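Local atomic coordinates of glycogen synthase (Cyanobacterium sp. CLg1, PDB entry 6GNF), a protein that belongs to the bacterial glycogen and starch synthase family of glycosyltransferases, with two Rossmann-like domains set across a cleft that holds ADP and a glycan. Residues 308-313 with 444-449; 232-237 with 250-255; 71-76 with 88-93. One frame throughout, in Å; residues are numbered along the deposited sequence.

Contact 1: 308-313 with 444-449; sequences ETWNPQ and MMYGTI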
loop_
_atom_site.group_PDB
_atom_site.type_symbol
_atom_site.label_atom_id
_atom_site.label_comp_id
_atom_site.label_asym_id
_atom_site.label_seq_id
_atom_site.Cartn_x
_atom_site.Cartn_y
_atom_site.Cartn_z
ATOM N N GLU A 308 2.512 0.581 -17.997
ATOM C CA GLU A 308 3.872 0.496 -18.547
ATOM C C GLU A 308 4.690 -0.755 -18.182
ATOM O O GLU A 308 5.138 -1.470 -19.076
ATOM C CB GLU A 308 4.673 1.740 -18.183
ATOM C CG GLU A 308 4.291 2.982 -18.982
ATOM C CD GLU A 308 4.665 4.272 -18.280
ATOM O OE1 GLU A 308 3.763 5.118 -18.083
ATOM O OE2 GLU A 308 5.853 4.433 -17.927
ATOM N N THR A 309 4.950 -0.976 -16.901
ATOM C CA THR A 309 5.753 -2.126 -16.480
ATOM C C THR A 309 4.961 -3.437 -16.537
ATOM O O THR A 309 5.522 -4.483 -16.870
ATOM C CB THR A 309 6.289 -1.943 -15.038
ATOM O OG1 THR A 309 6.992 -0.701 -14.941
ATOM C CG2 THR A 309 7.228 -3.092 -14.643
ATOM N N TRP A 310 3.669 -3.369 -16.202
ATOM C CA TRP A 310 2.827 -4.553 -16.063
ATOM C C TRP A 310 1.788 -4.680 -17.180
ATOM O O TRP A 310 0.664 -4.180 -17.058
ATOM C CB TRP A 310 2.124 -4.540 -14.701
ATOM C CG TRP A 310 3.064 -4.698 -13.559
ATOM C CD1 TRP A 310 3.661 -3.697 -12.853
ATOM C CD2 TRP A 310 3.533 -5.926 -12.994
ATOM N NE1 TRP A 310 4.470 -4.227 -11.879
ATOM C CE2 TRP A 310 4.410 -5.593 -11.945
ATOM C CE3 TRP A 310 3.301 -7.275 -13.276
ATOM C CZ2 TRP A 310 5.050 -6.557 -11.168
ATOM C CZ3 TRP A 310 3.940 -8.239 -12.503
ATOM C CH2 TRP A 310 4.804 -7.874 -11.464
ATOM N N ASN A 311 2.202 -5.281 -18.290
ATOM C CA ASN A 311 1.270 -5.734 -19.314
ATOM C C ASN A 311 1.941 -6.785 -20.177
ATOM O O ASN A 311 3.118 -6.647 -20.524
ATOM C CB ASN A 311 0.731 -4.591 -20.182
ATOM C CG ASN A 311 1.771 -4.014 -21.122
ATOM O OD1 ASN A 311 1.790 -4.324 -22.313
ATOM N ND2 ASN A 311 2.619 -3.167 -20.606
ATOM N N PRO A 312 1.176 -7.807 -20.571
ATOM C CA PRO A 312 1.760 -8.946 -21.248
ATOM C C PRO A 312 2.374 -8.616 -22.602
ATOM O O PRO A 312 3.280 -9.322 -23.039
ATOM C CB PRO A 312 0.577 -9.908 -21.389
ATOM C CG PRO A 312 -0.635 -9.049 -21.336
ATOM C CD PRO A 312 -0.281 -7.952 -20.388
ATOM N N GLN A 313 1.943 -7.526 -23.232
ATOM C CA GLN A 313 2.430 -7.163 -24.568
ATOM C C GLN A 313 3.872 -6.664 -24.544
ATOM O O GLN A 313 4.654 -6.991 -25.438
ATOM C CB GLN A 313 1.540 -6.106 -25.238
ATOM C CG GLN A 313 0.147 -6.584 -25.630
ATOM C CD GLN A 313 -0.968 -6.199 -24.651
ATOM O OE1 GLN A 313 -2.127 -6.104 -25.051
ATOM N NE2 GLN A 313 -0.630 -5.945 -23.389
ATOM N N MET A 444 -5.264 -9.531 -13.776
ATOM C CA MET A 444 -6.307 -9.422 -14.785
ATOM C C MET A 444 -5.779 -8.903 -16.118
ATOM O O MET A 444 -6.205 -9.363 -17.168
ATOM C CB MET A 444 -7.478 -8.577 -14.277
ATOM C CG MET A 444 -8.303 -9.301 -13.221
ATOM S SD MET A 444 -9.799 -8.450 -12.690
ATOM C CE MET A 444 -9.117 -7.138 -11.687
ATOM N N MET A 445 -4.851 -7.956 -16.097
ATOM C CA MET A 445 -4.254 -7.467 -17.346
ATOM C C MET A 445 -3.490 -8.558 -18.095
ATOM O O MET A 445 -3.344 -8.477 -19.308
ATOM C CB MET A 445 -3.315 -6.294 -17.086
ATOM C CG MET A 445 -4.006 -5.019 -16.679
ATOM S SD MET A 445 -2.824 -3.697 -16.287
ATOM C CE MET A 445 -2.138 -3.361 -17.912
ATOM N N TYR A 446 -3.013 -9.565 -17.362
ATOM C CA TYR A 446 -2.310 -10.704 -17.952
ATOM C C TYR A 446 -3.243 -11.887 -18.272
ATOM O O TYR A 446 -2.781 -12.928 -18.723
ATOM C CB TYR A 446 -1.177 -11.167 -17.018
ATOM C CG TYR A 446 0.049 -10.266 -17.038
ATOM C CD1 TYR A 446 0.003 -8.995 -16.498
ATOM C CD2 TYR A 446 1.248 -10.697 -17.591
ATOM C CE1 TYR A 446 1.110 -8.164 -16.507
ATOM C CE2 TYR A 446 2.366 -9.875 -17.607
ATOM C CZ TYR A 446 2.292 -8.608 -17.059
ATOM O OH TYR A 446 3.392 -7.759 -17.066
ATOM N N GLY A 447 -4.539 -11.739 -18.019
ATOM C CA GLY A 447 -5.497 -12.821 -18.246
ATOM C C GLY A 447 -5.435 -13.890 -17.170
ATOM O O GLY A 447 -5.890 -15.012 -17.360
ATOM N N THR A 448 -4.875 -13.524 -16.025
ATOM C CA THR A 448 -4.737 -14.428 -14.896
ATOM C C THR A 448 -5.884 -14.131 -13.936
ATOM O O THR A 448 -6.088 -12.988 -13.536
ATOM C CB THR A 448 -3.362 -14.239 -14.216
ATOM O OG1 THR A 448 -2.323 -14.597 -15.140
ATOM C CG2 THR A 448 -3.228 -15.099 -12.969
ATOM N N ILE A 449 -6.612 -15.175 -13.557
ATOM C CA ILE A 449 -7.894 -15.024 -12.878
ATOM C C ILE A 449 -7.737 -14.934 -11.360
ATOM O O ILE A 449 -7.209 -15.862 -10.742
ATOM C CB ILE A 449 -8.819 -16.204 -13.225
ATOM C CG1 ILE A 449 -9.195 -16.142 -14.708
ATOM C CG2 ILE A 449 -10.068 -16.184 -12.356
ATOM C CD1 ILE A 449 -9.785 -17.422 -15.260
#

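Contact 2: 232-237 with 250-255; sequences QFAPPP and EPMYML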
loop_
_atom_site.group_PDB
_atom_site.type_symbol
_atom_site.label_atom_id
_atom_site.label_comp_id
_atom_site.label_asym_id
_atom_site.label_seq_id
_atom_site.Cartn_x
_atom_site.Cartn_y
_atom_site.Cartn_z
ATOM N N GLN A 232 -6.862 -1.010 24.362
ATOM C CA GLN A 232 -6.127 -2.103 24.998
ATOM C C GLN A 232 -4.959 -2.597 24.136
ATOM O O GLN A 232 -4.185 -3.436 24.577
ATOM C CB GLN A 232 -7.074 -3.263 25.282
ATOM C CG GLN A 232 -8.203 -2.909 26.228
ATOM C CD GLN A 232 -9.085 -4.107 26.530
ATOM O OE1 GLN A 232 -9.429 -4.878 25.629
ATOM N NE2 GLN A 232 -9.429 -4.290 27.802
ATOM N N PHE A 233 -4.805 -2.037 22.937
ATOM C CA PHE A 233 -3.866 -2.557 21.943
ATOM C C PHE A 233 -2.832 -1.502 21.491
ATOM O O PHE A 233 -3.079 -0.753 20.540
ATOM C CB PHE A 233 -4.649 -3.102 20.737
ATOM C CG PHE A 233 -5.794 -4.020 21.108
ATOM C CD1 PHE A 233 -5.552 -5.282 21.652
ATOM C CD2 PHE A 233 -7.116 -3.627 20.908
ATOM C CE1 PHE A 233 -6.605 -6.118 21.997
ATOM C CE2 PHE A 233 -8.170 -4.468 21.246
ATOM C CZ PHE A 233 -7.914 -5.719 21.788
ATOM N N ALA A 234 -1.685 -1.450 22.172
ATOM C CA ALA A 234 -0.583 -0.558 21.775
ATOM C C ALA A 234 0.392 -1.299 20.860
ATOM O O ALA A 234 0.465 -2.529 20.901
ATOM C CB ALA A 234 0.149 -0.033 23.001
ATOM N N PRO A 235 1.150 -0.559 20.032
ATOM C CA PRO A 235 2.232 -1.221 19.306
ATOM C C PRO A 235 3.349 -1.625 20.265
ATOM O O PRO A 235 3.322 -1.226 21.439
ATOM C CB PRO A 235 2.728 -0.143 18.324
ATOM C CG PRO A 235 1.658 0.891 18.283
ATOM C CD PRO A 235 1.021 0.856 19.643
ATOM N N PRO A 236 4.327 -2.410 19.776
ATOM C CA PRO A 236 5.472 -2.771 20.620
ATOM C C PRO A 236 6.185 -1.525 21.148
ATOM O O PRO A 236 6.184 -0.486 20.475
ATOM C CB PRO A 236 6.389 -3.555 19.672
ATOM C CG PRO A 236 5.522 -3.992 18.542
ATOM C CD PRO A 236 4.428 -2.978 18.418
ATOM N N PRO A 237 6.807 -1.627 22.333
ATOM C CA PRO A 237 7.397 -0.429 22.944
ATOM C C PRO A 237 8.561 0.139 22.121
ATOM O O PRO A 237 9.248 -0.607 21.421
ATOM C CB PRO A 237 7.866 -0.922 24.321
ATOM C CG PRO A 237 8.056 -2.395 24.168
ATOM C CD PRO A 237 7.177 -2.867 23.042
ATOM N N GLU A 250 -6.691 -3.582 30.792
ATOM C CA GLU A 250 -7.330 -2.267 30.899
ATOM C C GLU A 250 -7.121 -1.461 29.627
ATOM O O GLU A 250 -6.133 -1.672 28.923
ATOM C CB GLU A 250 -6.743 -1.471 32.073
ATOM C CG GLU A 250 -6.549 -2.256 33.361
ATOM C CD GLU A 250 -7.844 -2.818 33.918
ATOM O OE1 GLU A 250 -7.812 -3.377 35.038
ATOM O OE2 GLU A 250 -8.893 -2.699 33.245
ATOM N N PRO A 251 -8.042 -0.524 29.329
ATOM C CA PRO A 251 -7.788 0.408 28.232
ATOM C C PRO A 251 -6.915 1.586 28.692
ATOM O O PRO A 251 -7.279 2.296 29.623
ATOM C CB PRO A 251 -9.192 0.864 27.828
ATOM C CG PRO A 251 -10.035 0.679 29.056
ATOM C CD PRO A 251 -9.302 -0.210 30.027
ATOM N N MET A 252 -5.773 1.774 28.037
ATOM C CA MET A 252 -4.788 2.766 28.452
ATOM C C MET A 252 -4.799 3.979 27.517
ATOM O O MET A 252 -5.175 3.887 26.345
ATOM C CB MET A 252 -3.391 2.140 28.508
ATOM C CG MET A 252 -2.803 1.773 27.149
ATOM S SD MET A 252 -1.347 0.684 27.259
ATOM C CE MET A 252 -2.029 -0.888 26.746
ATOM N N TYR A 253 -4.343 5.109 28.041
ATOM C CA TYR A 253 -4.356 6.362 27.303
ATOM C C TYR A 253 -3.113 6.492 26.433
ATOM O O TYR A 253 -2.031 6.114 26.849
ATOM C CB TYR A 253 -4.447 7.535 28.271
ATOM C CG TYR A 253 -4.302 8.864 27.584
ATOM C CD1 TYR A 253 -5.322 9.367 26.787
ATOM C CD2 TYR A 253 -3.126 9.614 27.700
ATOM C CE1 TYR A 253 -5.185 10.587 26.142
ATOM C CE2 TYR A 253 -2.980 10.839 27.050
ATOM C CZ TYR A 253 -4.011 11.326 26.279
ATOM O OH TYR A 253 -3.884 12.535 25.619
ATOM N N MET A 254 -3.280 7.025 25.225
ATOM C CA MET A 254 -2.157 7.267 24.313
ATOM C C MET A 254 -2.543 8.276 23.231
ATOM O O MET A 254 -3.655 8.811 23.254
ATOM C CB MET A 254 -1.683 5.953 23.678
ATOM C CG MET A 254 -2.696 5.272 22.768
ATOM S SD MET A 254 -2.265 3.569 22.274
ATOM C CE MET A 254 -2.395 2.691 23.825
ATOM N N LEU A 255 -1.611 8.546 22.316
ATOM C CA LEU A 255 -1.865 9.385 21.150
ATOM C C LEU A 255 -2.187 8.536 19.930
ATOM O O LEU A 255 -1.766 7.390 19.836
ATOM C CB LEU A 255 -0.644 10.243 20.830
ATOM C CG LEU A 255 -0.016 11.000 21.999
ATOM C CD1 LEU A 255 1.180 11.795 21.512
ATOM C CD2 LEU A 255 -1.019 11.918 22.685
#

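Contact 3: 71-76 with 88-93; sequences AWDTEI and NVRYFH. With SO4 (sulfate ion), chain G.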
loop_
_atom_site.group_PDB
_atom_site.type_symbol
_atom_site.label_atom_id
_atom_site.label_comp_id
_atom_site.label_asym_id
_atom_site.label_seq_id
_atom_site.Cartn_x
_atom_site.Cartn_y
_atom_site.Cartn_z
ATOM N N ALA A 71 18.004 13.519 -9.114
ATOM C CA ALA A 71 17.542 14.598 -8.254
ATOM C C ALA A 71 18.661 15.573 -7.931
ATOM O O ALA A 71 19.679 15.182 -7.386
ATOM C CB ALA A 71 16.988 14.028 -6.961
ATOM N N TRP A 72 18.426 16.857 -8.165
ATOM C CA TRP A 72 19.438 17.879 -7.917
ATOM C C TRP A 72 19.137 18.653 -6.629
ATOM O O TRP A 72 17.997 18.820 -6.215
ATOM C CB TRP A 72 19.554 18.840 -9.117
ATOM C CG TRP A 72 18.336 19.741 -9.346
ATOM C CD1 TRP A 72 18.083 20.959 -8.752
ATOM C CD2 TRP A 72 17.225 19.489 -10.230
ATOM N NE1 TRP A 72 16.884 21.467 -9.212
ATOM C CE2 TRP A 72 16.342 20.588 -10.117
ATOM C CE3 TRP A 72 16.896 18.443 -11.105
ATOM C CZ2 TRP A 72 15.151 20.667 -10.845
ATOM C CZ3 TRP A 72 15.704 18.521 -11.825
ATOM C CH2 TRP A 72 14.848 19.626 -11.690
ATOM N N ASP A 73 20.185 19.170 -6.005
ATOM C CA ASP A 73 20.051 20.007 -4.820
ATOM C C ASP A 73 19.518 21.381 -5.235
ATOM O O ASP A 73 20.140 22.070 -6.017
ATOM C CB ASP A 73 21.419 20.150 -4.134
ATOM C CG ASP A 73 21.351 20.911 -2.802
ATOM O OD1 ASP A 73 20.313 21.504 -2.476
ATOM O OD2 ASP A 73 22.354 20.952 -2.053
ATOM N N THR A 74 18.397 21.794 -4.662
ATOM C CA THR A 74 17.797 23.084 -4.995
ATOM C C THR A 74 18.499 24.242 -4.297
ATOM O O THR A 74 18.269 25.400 -4.626
ATOM C CB THR A 74 16.335 23.156 -4.568
ATOM O OG1 THR A 74 16.273 23.161 -3.140
ATOM C CG2 THR A 74 15.521 21.992 -5.167
ATOM N N GLU A 75 19.347 23.933 -3.315
ATOM C CA GLU A 75 20.044 24.922 -2.481
ATOM C C GLU A 75 19.126 25.622 -1.481
ATOM O O GLU A 75 19.544 26.508 -0.741
ATOM C CB GLU A 75 20.804 25.946 -3.319
ATOM C CG GLU A 75 21.868 25.300 -4.195
ATOM C CD GLU A 75 23.138 24.944 -3.416
ATOM O OE1 GLU A 75 23.996 24.248 -4.001
ATOM O OE2 GLU A 75 23.286 25.356 -2.232
ATOM N N ILE A 76 17.879 25.192 -1.413
ATOM C CA ILE A 76 16.946 25.723 -0.442
ATOM C C ILE A 76 17.161 25.009 0.887
ATOM O O ILE A 76 17.328 23.792 0.924
ATOM C CB ILE A 76 15.493 25.495 -0.899
ATOM C CG1 ILE A 76 15.243 26.192 -2.236
ATOM C CG2 ILE A 76 14.517 25.996 0.152
ATOM C CD1 ILE A 76 14.023 25.695 -2.979
ATOM N N ASN A 88 17.530 21.865 10.258
ATOM C CA ASN A 88 17.239 22.306 8.892
ATOM C C ASN A 88 17.100 21.119 7.978
ATOM O O ASN A 88 17.789 20.145 8.152
ATOM C CB ASN A 88 18.396 23.142 8.338
ATOM C CG ASN A 88 18.590 24.424 9.081
ATOM O OD1 ASN A 88 19.589 24.576 9.777
ATOM N ND2 ASN A 88 17.631 25.339 8.991
ATOM N N VAL A 89 16.242 21.231 6.978
ATOM C CA VAL A 89 16.233 20.272 5.877
ATOM C C VAL A 89 16.712 20.972 4.606
ATOM O O VAL A 89 16.667 22.199 4.521
ATOM C CB VAL A 89 14.847 19.628 5.685
ATOM C CG1 VAL A 89 14.474 18.825 6.921
ATOM C CG2 VAL A 89 13.777 20.668 5.386
ATOM N N ARG A 90 17.288 20.202 3.686
ATOM C CA ARG A 90 17.535 20.646 2.321
ATOM C C ARG A 90 16.507 19.955 1.440
ATOM O O ARG A 90 15.949 18.935 1.833
ATOM C CB ARG A 90 18.935 20.269 1.861
ATOM C CG ARG A 90 20.062 20.934 2.634
ATOM C CD ARG A 90 21.420 20.565 2.057
ATOM N NE ARG A 90 21.652 19.122 2.084
ATOM C CZ ARG A 90 22.606 18.480 1.401
ATOM N NH1 ARG A 90 23.449 19.140 0.617
ATOM N NH2 ARG A 90 22.717 17.157 1.500
ATOM N N TYR A 91 16.205 20.546 0.289
ATOM C CA TYR A 91 15.273 19.958 -0.659
ATOM C C TYR A 91 16.008 19.596 -1.937
ATOM O O TYR A 91 16.774 20.389 -2.495
ATOM C CB TYR A 91 14.134 20.922 -0.983
ATOM C CG TYR A 91 13.253 21.279 0.191
ATOM C CD1 TYR A 91 12.276 20.400 0.653
ATOM C CD2 TYR A 91 13.365 22.517 0.817
ATOM C CE1 TYR A 91 11.453 20.732 1.722
ATOM C CE2 TYR A 91 12.555 22.858 1.897
ATOM C CZ TYR A 91 11.597 21.966 2.349
ATOM O OH TYR A 91 10.781 22.320 3.425
ATOM N N PHE A 92 15.841 18.348 -2.361
ATOM C CA PHE A 92 16.312 17.899 -3.657
ATOM C C PHE A 92 15.085 17.748 -4.541
ATOM O O PHE A 92 13.971 17.620 -4.038
ATOM C CB PHE A 92 17.071 16.581 -3.533
ATOM C CG PHE A 92 18.458 16.732 -2.978
ATOM C CD1 PHE A 92 18.650 17.120 -1.662
ATOM C CD2 PHE A 92 19.563 16.488 -3.765
ATOM C CE1 PHE A 92 19.922 17.261 -1.141
ATOM C CE2 PHE A 92 20.842 16.622 -3.258
ATOM C CZ PHE A 92 21.022 17.014 -1.941
ATOM N N HIS A 93 15.303 17.737 -5.848
ATOM C CA HIS A 93 14.218 17.862 -6.812
ATOM C C HIS A 93 14.510 17.033 -8.048
ATOM O O HIS A 93 15.592 17.124 -8.597
ATOM C CB HIS A 93 14.054 19.344 -7.172
ATOM C CG HIS A 93 12.943 19.625 -8.135
ATOM N ND1 HIS A 93 12.821 20.829 -8.787
ATOM C CD2 HIS A 93 11.908 18.864 -8.563
ATOM C CE1 HIS A 93 11.763 20.797 -9.580
ATOM N NE2 HIS A 93 11.193 19.616 -9.462
HETATM S S SO4 G . 24.813 14.836 -0.863
HETATM O O1 SO4 G . 24.872 16.271 -0.481
HETATM O O2 SO4 G . 24.040 14.034 0.119
HETATM O O3 SO4 G . 26.197 14.318 -0.901
HETATM O O4 SO4 G . 24.196 14.703 -2.203
#

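Contact 1: 308-313 with 444-449
Pro312 lies flat over one face of the Tyr446 ring: its CD sits 3.9 Å from the ring centroid and only 6° off the normal, a CH-pi contact. The rigid pyrrolidine ring suits this place, offering several hydrogens and no donor N-H to the aromatic face. Farther out, Pro312 CB rests 3.9 Å from Tyr446 CD2. The Trp310 indole crosses the tyrosine at about a right angle, its CE3 3.8 Å from Tyr446 OH and 4.0 Å from Tyr446 CE1. Stacked on the rings of Tyr442 and His418, the indole is part of an aromatic cluster.

The hydroxyl of Tyr446 hydrogen-bonds to Asp315 OD2, giving the tyrosine's polar end a partner. Asn311 N lies only 3.0 Å from Tyr446 OH, but at too poor an angle for a bond. Met445, its CG beside the backbone N (chi1 -70°) and its chain bent at the sulfur, lays CE beside Trp310 O and 3.9 Å from Asn311 CB, a pliable fit to the loop. Asn311 ND2 is bonded to Ile307 O, which ties the amide into its own loop. Gly447, with positive phi, ends helix 439-445 in a Schellman motif just beyond the tyrosine. A loop that follows strand 298-300 thus packs on the helix leading into strand 449-452 of a Rossmann-like domain, with the side chain of Trp310 about 5 Å from bound ADP in this GT-B-type glycosyltransferase.

Contact 2: 232-237 with 250-255
The backbones come closest at Gln232 and Pro251, whose CA atoms are 4.4 Å apart, and spread to 8.4 Å between the CA atoms of Ala234 and Met254. This is the inside of a bent beta hairpin: the chain turns corners at 232 and 250, so that strand 228-231 pairs with 251-256 while strand 233-234 pairs instead with 246-248. Backbone bonds of Met252 to Thr231, of Met254 to Phe229 and of Ala234 to Ile246 tie each segment to a different partner, and what they share across the bend is side-chain contact.

The widening gap is filled by two methionines. Both place CG between the backbone N and the carbonyl carbon (chi1 69° for Met252, 65° for Met254), then run out and bend at the sulfur so that their methyls arrive at the same small residue. Ala234 CB points toward the strand and takes Met254 CE at 3.8 Å and Met252 CE at a looser 4.4 Å. Alanine suits a spot where two long, pliable chains converge. Phe233 turns the other way, onto Ile478 and Pro479. At the narrow end the extended Gln232 chain lies along Glu250 and Pro251, its aliphatic part over the Glu250-Pro251 peptide and the proline ring: Gln232 CG is 4.2 Å from Pro251 CB and 3.6 Å from Glu250 O, an oxygen whose hydrogen bond comes from Ser248 OG.

Contact 3: 71-76 with 88-93
Trp72 and His93 lie side by side, from a hydrogen-bonded pair of the antiparallel hairpin formed by strands 72-82 and 85-96 at the border of the mixed sheet. Their rings are oblique, planes 48° apart, with 4.4 Å between the centroids of the tryptophan six-membered ring and the imidazole. The backbone puts His93 CB over the five-membered ring of Trp72; with CG anti to the backbone N (chi1 -179°) the imidazole runs on alongside the six-membered ring, and its NE2 bonds to Asp100 OD1, which probably helps to fix its rotation.

Asp73 and Phe92, a non-hydrogen-bonded pair, use the other face of the sheet. Asp73 CA sits over the phenyl face, 3.9 Å from its centroid, and the carboxylate tilts only 22° from the ring plane. Thr74 grips Tyr91 O doubly: its N donates nearly straight at 3.1 Å, while OG1, 2.9 Å from that oxygen, comes from above the carbonyl plane. OG1 also accepts from Ile76 N in an ST turn, and Asp73 OD1 from Glu75 N in an Asx turn, short side chains satisfying the backbone. Ile76 CG2 meets the edge of the Tyr91 ring 3.7 Å from CD2.

Arg90 stands across Asp73, the two charged planes nearly perpendicular. Its salt bridge is long, Asp73 OD2 to Arg90 NH1 3.4 Å, and the guanidinium is shared with Asp105 and a sulfate, whose O1 lies 3.1 Å from Arg90 NH2.

From the N terminus, contact 3 closes first, a tight hairpin between strands 72-82 and 85-96 at one border of the nine-stranded sheet. Contact 2 follows, closing a short excursion between residues 237 and 250 and joining the two bent halves of a small beta arm. Contact 1 closes last and spans most: 130 residues separate its segments. The three loops run in series, with none nested or crossed. Contacts 1 and 2 lie on opposite sides of the chain's centre, their own centres 43 Å apart. The first two closures are local; contact 1 ties the loop that leaves the mixed sheet to the helix that leads into the parallel sheet.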